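Side-chain contacts in Spermidine/putrescine ABC transporter, periplasmic binding protein (Treponema pallidum, PDB 2V84), which probably binds polyamines such as spermidine and putrescine as the substrate-binding lipoprotein of an ABC-type uptake system: residues G226-F231 and I243-P248; G133-K138 and K214-G219; P126-A131 and P310-H315; A230-A233 and M239-H242. One frame throughout, in Å; residues are numbered along the deposited sequence.

How the contacts relate
Following the chain from the N terminus, strand 125-137 supplies the first segments of two contacts: 126-131 for contact 3 and 133-138 for contact 2. Contact 2 closes first, when helix 212-218 packs on the far end of that strand. Contacts 1 and 4 follow, both using helix 228-234, contact 1 from just before it; the inner one, contact 4, ties the helix to the loop just after it, and contact 1 ties it to strand 243-246. Contact 3 closes last, at 310-315, and encloses the other three. Strand 243-246 hydrogen-bonds to 125-137, Phe231 touches Ala135 and Phe216, and Tyr311 and Tyr312 pack on Ala228, Phe232 and Phe245, joining the four.

Contact 1 of 4, residues G226-F231 and I243-P248; sequences GFAEAF and IDFFIP
Ala228 sets its methyl group squarely over the ring of Phe245: CB of Ala228 lies 3.5 Å from the centroid of the Phe245 ring and 9° off its normal, a centred CH-pi contact. The methyl is therefore nearly equidistant from the ring carbons, with CE2 of Phe245 3.6 Å from CB of Ala228. A chi1 of 174° sets CG of Phe245 anti to its backbone N and carries the ring out from the strand to the start of the helix. At the rim of the same ring, in its plane, sits a backbone oxygen: O of Gly226 is 3.5 Å from CE1 of Phe245, consistent with the slightly positive rim of an aromatic ring facing a carbonyl. The segments belong to the mixed sheet and helical cover of one lobe of a periplasmic binding protein fold; strand 223-226 turns directly into helix 228-234, with Phe227 at the N-cap position, and strand 243-246 returns beside strand 125-137. Phe231, one turn along the helix, brings its side chain across that of Phe245 at about a right angle, CD2 of Phe231 meeting CD1 of Phe245 at 4.0 Å. Its ring is held in turn by Tyr212 and, edge-to-face, by Phe216. Phe227 points away from the strand; its side chain lies about 5 Å from that of Glu168, predicted to bind spermidine.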
# COMPACT_ATOMS: atom_id res chain seq x y z
N GLY A 226 9.22 5.64 1.49
CA GLY A 226 7.89 5.76 2.09
C GLY A 226 6.78 6.14 1.14
O GLY A 226 6.96 6.11 -0.07
N PHE A 227 5.62 6.47 1.69
CA PHE A 227 4.47 6.83 0.88
C PHE A 227 4.37 8.33 0.66
O PHE A 227 4.52 9.13 1.58
CB PHE A 227 3.17 6.29 1.47
CG PHE A 227 3.18 4.80 1.64
CD1 PHE A 227 3.27 3.95 0.56
CD2 PHE A 227 3.07 4.25 2.91
CE1 PHE A 227 3.27 2.56 0.73
CE2 PHE A 227 3.05 2.88 3.09
CZ PHE A 227 3.16 2.03 2.01
N ALA A 228 4.12 8.68 -0.58
CA ALA A 228 4.02 10.08 -1.01
C ALA A 228 3.02 10.86 -0.17
O ALA A 228 3.29 12.00 0.25
CB ALA A 228 3.62 10.12 -2.48
N GLU A 229 1.86 10.25 0.10
CA GLU A 229 0.84 10.95 0.89
C GLU A 229 1.31 11.33 2.30
O GLU A 229 0.86 12.34 2.84
CB GLU A 229 -0.47 10.13 0.93
CG GLU A 229 -0.43 8.79 1.73
CD GLU A 229 0.04 7.61 0.91
OE1 GLU A 229 0.61 7.81 -0.19
OE2 GLU A 229 -0.14 6.47 1.38
N ALA A 230 2.21 10.55 2.89
CA ALA A 230 2.78 10.89 4.20
C ALA A 230 3.79 12.04 4.13
O ALA A 230 3.74 12.98 4.92
CB ALA A 230 3.42 9.66 4.85
N PHE A 231 4.73 11.98 3.18
CA PHE A 231 5.72 13.05 3.02
C PHE A 231 5.01 14.38 2.80
O PHE A 231 5.37 15.41 3.39
CB PHE A 231 6.63 12.74 1.82
CG PHE A 231 7.57 11.60 2.05
CD1 PHE A 231 8.62 11.73 2.96
CD2 PHE A 231 7.45 10.41 1.34
CE1 PHE A 231 9.52 10.69 3.18
CE2 PHE A 231 8.35 9.35 1.56
CZ PHE A 231 9.39 9.49 2.50
N ILE A 243 10.71 19.00 -2.72
CA ILE A 243 10.66 17.55 -2.58
C ILE A 243 10.57 16.90 -3.95
O ILE A 243 9.74 17.27 -4.77
CB ILE A 243 9.44 17.05 -1.74
CG1 ILE A 243 9.36 17.77 -0.40
CG2 ILE A 243 9.52 15.51 -1.51
CD1 ILE A 243 8.05 17.55 0.33
N ASP A 244 11.42 15.90 -4.19
CA ASP A 244 11.25 15.05 -5.35
C ASP A 244 10.89 13.70 -4.79
O ASP A 244 11.73 13.07 -4.14
CB ASP A 244 12.56 14.96 -6.13
CG ASP A 244 12.42 14.19 -7.43
OD1 ASP A 244 11.32 13.70 -7.78
OD2 ASP A 244 13.45 14.07 -8.13
N PHE A 245 9.64 13.31 -4.99
CA PHE A 245 9.18 11.99 -4.67
C PHE A 245 9.12 11.25 -5.99
O PHE A 245 8.58 11.78 -6.96
CB PHE A 245 7.78 11.99 -4.02
CG PHE A 245 7.24 10.63 -3.81
CD1 PHE A 245 7.55 9.92 -2.65
CD2 PHE A 245 6.51 10.00 -4.81
CE1 PHE A 245 7.13 8.62 -2.51
CE2 PHE A 245 6.07 8.72 -4.66
CZ PHE A 245 6.38 8.02 -3.51
N PHE A 246 9.68 10.04 -6.02
CA PHE A 246 9.62 9.19 -7.21
C PHE A 246 9.56 7.73 -6.81
O PHE A 246 10.08 7.33 -5.78
CB PHE A 246 10.85 9.40 -8.11
CG PHE A 246 12.16 9.34 -7.38
CD1 PHE A 246 12.69 10.47 -6.78
CD2 PHE A 246 12.89 8.16 -7.33
CE1 PHE A 246 13.90 10.42 -6.08
CE2 PHE A 246 14.09 8.10 -6.65
CZ PHE A 246 14.60 9.24 -6.01
N ILE A 247 8.92 6.94 -7.65
CA ILE A 247 9.02 5.49 -7.57
C ILE A 247 10.03 5.14 -8.65
O ILE A 247 9.82 5.49 -9.81
CB ILE A 247 7.65 4.83 -7.87
CG1 ILE A 247 6.59 5.31 -6.87
CG2 ILE A 247 7.78 3.29 -7.91
CD1 ILE A 247 5.18 5.46 -7.45
N PRO A 248 11.16 4.48 -8.29
CA PRO A 248 12.20 4.18 -9.27
C PRO A 248 11.65 3.44 -10.50
O PRO A 248 10.92 2.45 -10.34
CB PRO A 248 13.17 3.31 -8.48
CG PRO A 248 13.03 3.84 -7.07
CD PRO A 248 11.56 4.06 -6.93

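Contact 2 of 4, residues G133-K138 and K214-G219; sequences GIAVNK and KSFASG
Phe216 reaches from helix 214-218 to the backbone of strand 133-137, its ring coming down between the side chains of Ala135 and Asn137. With CG anti to the backbone N (chi1 -176°), the ring stands out from the helix and ends with CE1 and CZ against the strand. One face takes the methyl of Ala135, offset toward the rim: CB of Ala135 is 4.2 Å from the centroid of the Phe216 ring, a CH-pi contact. The leading edge meets peptide atoms, with CZ of Phe216 3.6 Å from N of Asn137. Asn137 also extends its side chain anti to its backbone N (chi1 178°), which brings its amide to the end of the helix. There a water bridges the segments, accepting from ND2 of Asn137 at 2.9 Å and donating to O of Phe216 at 2.8 Å. The same water lies over the ring face opposite Ala135, while OD1 of Asn137 accepts from N of Ala140. Strand and helix run nearly parallel, their segment axes 18° apart. With no direct hydrogen bond between the segments, the join rests on van der Waals and CH-pi contacts of the ring with methyl and backbone; its polar link passes through the water.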
# COMPACT_ATOMS: atom_id res chain seq x y z
N GLY A 133 7.72 4.80 -2.53
CA GLY A 133 8.81 5.29 -3.35
C GLY A 133 9.82 5.99 -2.46
O GLY A 133 9.99 5.63 -1.29
N ILE A 134 10.50 6.98 -3.02
CA ILE A 134 11.57 7.68 -2.31
C ILE A 134 11.31 9.16 -2.42
O ILE A 134 11.02 9.66 -3.51
CB ILE A 134 12.97 7.35 -2.95
CG1 ILE A 134 13.20 5.83 -3.00
CG2 ILE A 134 14.11 8.06 -2.19
CD1 ILE A 134 14.33 5.41 -3.96
N ALA A 135 11.45 9.86 -1.30
CA ALA A 135 11.41 11.31 -1.25
C ALA A 135 12.84 11.82 -1.08
O ALA A 135 13.59 11.32 -0.26
CB ALA A 135 10.53 11.79 -0.12
N VAL A 136 13.22 12.84 -1.87
CA VAL A 136 14.55 13.40 -1.75
C VAL A 136 14.36 14.88 -1.47
O VAL A 136 13.53 15.50 -2.12
CB VAL A 136 15.38 13.26 -3.03
CG1 VAL A 136 16.69 14.00 -2.87
CG2 VAL A 136 15.68 11.77 -3.31
N ASN A 137 15.09 15.40 -0.49
CA ASN A 137 15.15 16.83 -0.22
C ASN A 137 16.17 17.44 -1.19
O ASN A 137 17.38 17.27 -1.03
CB ASN A 137 15.53 17.07 1.26
CG ASN A 137 15.66 18.54 1.61
OD1 ASN A 137 15.93 19.36 0.75
ND2 ASN A 137 15.48 18.88 2.90
N LYS A 138 15.65 18.11 -2.23
CA LYS A 138 16.42 18.61 -3.38
C LYS A 138 17.35 19.75 -3.05
O LYS A 138 18.32 20.01 -3.77
CB LYS A 138 15.47 19.10 -4.48
CG LYS A 138 14.65 18.06 -5.18
CD LYS A 138 14.07 18.61 -6.49
CE LYS A 138 12.90 19.56 -6.25
NZ LYS A 138 12.22 19.97 -7.52
N LYS A 214 7.83 12.82 9.33
CA LYS A 214 8.15 13.91 10.26
C LYS A 214 9.64 14.22 10.25
O LYS A 214 10.04 15.39 10.24
CB LYS A 214 7.68 13.59 11.68
CG LYS A 214 7.54 14.83 12.51
CD LYS A 214 6.78 14.57 13.82
CE LYS A 214 7.75 14.59 14.99
NZ LYS A 214 7.26 15.44 16.11
N SER A 215 10.45 13.16 10.26
CA SER A 215 11.90 13.31 10.24
C SER A 215 12.37 13.87 8.91
O SER A 215 13.36 14.61 8.84
CB SER A 215 12.58 11.97 10.53
OG SER A 215 12.25 11.51 11.83
N PHE A 216 11.64 13.53 7.85
CA PHE A 216 11.93 14.14 6.56
C PHE A 216 11.55 15.64 6.56
O PHE A 216 12.28 16.47 6.03
CB PHE A 216 11.25 13.36 5.42
CG PHE A 216 11.57 13.90 4.06
CD1 PHE A 216 12.68 13.44 3.36
CD2 PHE A 216 10.79 14.92 3.51
CE1 PHE A 216 13.00 13.98 2.11
CE2 PHE A 216 11.10 15.45 2.26
CZ PHE A 216 12.20 14.99 1.57
N ALA A 217 10.42 15.97 7.19
CA ALA A 217 9.97 17.37 7.29
C ALA A 217 10.93 18.27 8.07
O ALA A 217 11.10 19.44 7.71
CB ALA A 217 8.54 17.46 7.86
N SER A 218 11.55 17.73 9.12
CA SER A 218 12.50 18.52 9.92
C SER A 218 13.85 18.73 9.22
O SER A 218 14.57 19.66 9.52
CB SER A 218 12.74 17.87 11.29
OG SER A 218 13.31 16.58 11.14
N GLY A 219 14.18 17.86 8.28
CA GLY A 219 15.50 17.89 7.64
C GLY A 219 16.42 16.82 8.20
O GLY A 219 17.56 16.69 7.75
O HOH W 1 14.66 16.69 4.53

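Contact 3 of 4, residues P126-A131 and P310-H315; sequences PYYLGA and PYYSEH
Two tyrosine hydroxyls meet in a buried setting: OH of Tyr128 and OH of Tyr312 are 2.8 Å apart and hydrogen-bonded, either could be the donor, and each oxygen comes in at an angle to the other's C-O bond. The two side chains arrive from opposite directions. Tyr312 brings its oxygen to the edge of the Tyr128 ring, in the plane of that ring, whereas OH of Tyr128 stands oblique to the Tyr312 ring. Tyr128 stretches out from strand 125-137 with CG anti to its backbone N (chi1 -179°), and Phe294 stacks on its ring. Tyr312 instead holds CG between its backbone N and carbonyl carbon (chi1 51°), which aims the ring from its loop at the strand. A classic beta bulge in that long strand of the mixed sheet of this periplasmic binding protein sets Tyr127 and Tyr128 opposite the single residue Asp258. Against Gly130, two residues past Tyr128, OH of Tyr312 settles 3.6 Å from CA of Gly130, which has no side chain to hinder this close approach. The side chain of Ala131 lies about 7 Å from that of Glu168, predicted to bind spermidine.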
# COMPACT_ATOMS: atom_id res chain seq x y z
N PRO A 126 -10.98 -4.42 -5.64
CA PRO A 126 -9.90 -3.44 -5.42
C PRO A 126 -10.33 -2.14 -4.75
O PRO A 126 -11.37 -1.57 -5.10
CB PRO A 126 -9.40 -3.14 -6.84
CG PRO A 126 -9.67 -4.39 -7.57
CD PRO A 126 -10.97 -4.93 -7.02
N TYR A 127 -9.49 -1.66 -3.83
CA TYR A 127 -9.72 -0.44 -3.07
C TYR A 127 -8.76 0.65 -3.58
O TYR A 127 -9.16 1.78 -3.84
CB TYR A 127 -9.44 -0.78 -1.60
CG TYR A 127 -9.74 0.29 -0.60
CD1 TYR A 127 -8.89 1.38 -0.43
CD2 TYR A 127 -10.85 0.18 0.22
CE1 TYR A 127 -9.15 2.33 0.49
CE2 TYR A 127 -11.14 1.16 1.17
CZ TYR A 127 -10.29 2.22 1.29
OH TYR A 127 -10.55 3.20 2.25
N TYR A 128 -7.48 0.29 -3.74
CA TYR A 128 -6.50 1.24 -4.23
C TYR A 128 -5.25 0.48 -4.64
O TYR A 128 -4.96 -0.55 -4.08
CB TYR A 128 -6.20 2.39 -3.20
CG TYR A 128 -5.19 3.37 -3.77
CD1 TYR A 128 -5.52 4.15 -4.87
CD2 TYR A 128 -3.90 3.45 -3.25
CE1 TYR A 128 -4.59 5.00 -5.45
CE2 TYR A 128 -2.96 4.30 -3.83
CZ TYR A 128 -3.32 5.06 -4.93
OH TYR A 128 -2.39 5.90 -5.48
N LEU A 129 -4.54 0.98 -5.65
CA LEU A 129 -3.27 0.41 -6.09
C LEU A 129 -2.27 1.54 -6.10
O LEU A 129 -2.52 2.57 -6.74
CB LEU A 129 -3.43 -0.16 -7.51
CG LEU A 129 -2.28 -0.97 -8.14
CD1 LEU A 129 -2.84 -1.88 -9.18
CD2 LEU A 129 -1.20 -0.05 -8.75
N GLY A 130 -1.15 1.38 -5.41
CA GLY A 130 -0.11 2.43 -5.45
C GLY A 130 1.23 1.79 -5.20
O GLY A 130 1.38 0.58 -5.35
N ALA A 131 2.22 2.60 -4.82
CA ALA A 131 3.53 2.05 -4.51
C ALA A 131 4.24 3.01 -3.61
O ALA A 131 4.07 4.24 -3.72
CB ALA A 131 4.35 1.80 -5.78
N PRO A 310 -2.35 14.62 -8.55
CA PRO A 310 -1.71 13.51 -7.84
C PRO A 310 -0.20 13.71 -7.62
O PRO A 310 0.47 14.36 -8.42
CB PRO A 310 -1.96 12.30 -8.76
CG PRO A 310 -3.06 12.71 -9.68
CD PRO A 310 -2.91 14.19 -9.85
N TYR A 311 0.31 13.11 -6.54
CA TYR A 311 1.73 13.17 -6.18
C TYR A 311 2.59 12.28 -7.06
O TYR A 311 3.79 12.47 -7.17
CB TYR A 311 1.95 12.82 -4.71
CG TYR A 311 1.40 13.87 -3.78
CD1 TYR A 311 1.62 15.21 -4.02
CD2 TYR A 311 0.66 13.52 -2.64
CE1 TYR A 311 1.12 16.19 -3.18
CE2 TYR A 311 0.15 14.50 -1.79
CZ TYR A 311 0.40 15.83 -2.07
OH TYR A 311 -0.07 16.83 -1.25
N TYR A 312 1.96 11.29 -7.66
CA TYR A 312 2.57 10.50 -8.72
C TYR A 312 1.47 10.13 -9.72
O TYR A 312 0.28 10.23 -9.38
CB TYR A 312 3.27 9.27 -8.15
CG TYR A 312 2.46 8.40 -7.21
CD1 TYR A 312 1.72 7.33 -7.70
CD2 TYR A 312 2.46 8.62 -5.83
CE1 TYR A 312 0.96 6.51 -6.83
CE2 TYR A 312 1.72 7.79 -4.95
CZ TYR A 312 0.98 6.74 -5.46
OH TYR A 312 0.25 5.89 -4.62
N SER A 313 1.84 9.77 -10.95
CA SER A 313 0.83 9.40 -11.95
C SER A 313 0.61 7.90 -11.93
O SER A 313 1.39 7.17 -11.33
CB SER A 313 1.19 9.89 -13.36
OG SER A 313 2.08 9.01 -14.00
N GLU A 314 -0.47 7.45 -12.58
CA GLU A 314 -0.81 6.04 -12.63
C GLU A 314 0.16 5.30 -13.52
O GLU A 314 0.34 4.09 -13.40
CB GLU A 314 -2.27 5.83 -13.10
CG GLU A 314 -2.57 6.37 -14.49
CD GLU A 314 -3.56 5.52 -15.28
OE1 GLU A 314 -3.98 4.45 -14.78
OE2 GLU A 314 -3.92 5.94 -16.41
N HIS A 315 0.79 6.05 -14.44
CA HIS A 315 1.76 5.49 -15.35
C HIS A 315 3.06 5.12 -14.63
O HIS A 315 3.86 4.35 -15.16
CB HIS A 315 2.04 6.47 -16.49
CG HIS A 315 0.81 6.90 -17.23
ND1 HIS A 315 0.12 6.06 -18.07
CD2 HIS A 315 0.14 8.08 -17.24
CE1 HIS A 315 -0.93 6.70 -18.57
NE2 HIS A 315 -0.93 7.93 -18.09

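Contact 4 of 4, residues A230-A233 and M239-H242; sequences AFFA and MHEH
Residues 230-233 of helix 228-234 and the irregular loop 239-242 come together with CA of Phe232 and CA of His240 6.9 Å apart, the closest pair of CA atoms between them. The contact rests on these two residues, whose rings form a T-shaped (edge-to-face) pair: the edge of Phe232 is turned to the face of His240, with planes at 85° and centroids of the Phe232 and His240 rings 5.0 Å apart. CD1 of Phe232 does the touching; it stands over the centre of the imidazole and is 3.6 Å from ND1 of His240. In both residues CG lies anti to the carbonyl carbon, beside the backbone N (chi1 -72° and -75°), which turns one imidazole face to the phenyl edge and its NE2 corner to the carbonyl of Phe232. The other tie is polar. NE2 of His240 gives a weak, bent hydrogen bond to O of Phe232 at 2.9 Å. The stronger partner of NE2 is O of Thr235, so the imidazole N-H is shared by two carbonyls near the end of the helix. CB of Phe232 adds an apolar touch, 3.9 Å from CE1 of His240. The histidine thus clips the loop back onto the helix it has just left, at a partly exposed site away from the predicted spermidine-binding residues. Tyr311 stacks on the ring of Phe232 and touches His240, while Ile243 and Phe245 of strand 243-246 pack on Phe232, which places the pair between helix 228-234, that strand and the 310-315 loop.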
# COMPACT_ATOMS: atom_id res chain seq x y z
N ALA A 230 2.21 10.55 2.89
CA ALA A 230 2.78 10.89 4.20
C ALA A 230 3.79 12.04 4.13
O ALA A 230 3.74 12.98 4.92
CB ALA A 230 3.42 9.66 4.85
N PHE A 231 4.73 11.98 3.18
CA PHE A 231 5.72 13.05 3.02
C PHE A 231 5.01 14.38 2.80
O PHE A 231 5.37 15.41 3.39
CB PHE A 231 6.63 12.74 1.82
CG PHE A 231 7.57 11.60 2.05
CD1 PHE A 231 8.62 11.73 2.96
CD2 PHE A 231 7.45 10.41 1.34
CE1 PHE A 231 9.52 10.69 3.18
CE2 PHE A 231 8.35 9.35 1.56
CZ PHE A 231 9.39 9.49 2.50
N PHE A 232 4.00 14.38 1.94
CA PHE A 232 3.38 15.64 1.56
C PHE A 232 2.39 16.15 2.60
O PHE A 232 2.23 17.35 2.75
CB PHE A 232 2.78 15.52 0.16
CG PHE A 232 3.81 15.47 -0.94
CD1 PHE A 232 4.43 16.64 -1.39
CD2 PHE A 232 4.17 14.25 -1.52
CE1 PHE A 232 5.39 16.60 -2.40
CE2 PHE A 232 5.14 14.19 -2.53
CZ PHE A 232 5.74 15.38 -2.98
N ALA A 233 1.73 15.24 3.32
CA ALA A 233 0.83 15.66 4.41
C ALA A 233 1.62 16.31 5.53
O ALA A 233 1.16 17.27 6.18
CB ALA A 233 0.05 14.45 4.94
N MET A 239 6.88 24.14 1.16
CA MET A 239 8.15 23.42 1.01
C MET A 239 8.08 22.21 0.07
O MET A 239 9.08 21.56 -0.18
CB MET A 239 8.72 23.05 2.38
CG MET A 239 9.25 24.25 3.16
SD MET A 239 10.26 25.28 2.07
CE MET A 239 10.74 26.65 3.14
N HIS A 240 6.89 21.98 -0.48
CA HIS A 240 6.65 20.90 -1.45
C HIS A 240 7.50 20.95 -2.72
O HIS A 240 7.88 19.91 -3.24
CB HIS A 240 5.15 20.85 -1.80
CG HIS A 240 4.30 20.27 -0.72
ND1 HIS A 240 2.97 19.94 -0.92
CD2 HIS A 240 4.58 19.94 0.56
CE1 HIS A 240 2.48 19.44 0.20
NE2 HIS A 240 3.43 19.43 1.11
N GLU A 241 7.78 22.16 -3.21
CA GLU A 241 8.57 22.33 -4.44
C GLU A 241 10.00 21.80 -4.29
O GLU A 241 10.69 21.57 -5.28
CB GLU A 241 8.60 23.80 -4.88
CG GLU A 241 9.25 24.74 -3.88
CD GLU A 241 9.22 26.21 -4.32
OE1 GLU A 241 8.13 26.71 -4.69
OE2 GLU A 241 10.29 26.86 -4.26
N HIS A 242 10.43 21.62 -3.04
CA HIS A 242 11.78 21.18 -2.74
C HIS A 242 11.85 19.67 -2.60
O HIS A 242 12.92 19.14 -2.35
CB HIS A 242 12.28 21.81 -1.44
CG HIS A 242 12.36 23.30 -1.48
ND1 HIS A 242 13.43 23.97 -2.02
CD2 HIS A 242 11.49 24.25 -1.07
CE1 HIS A 242 13.23 25.27 -1.92
NE2 HIS A 242 12.05 25.46 -1.35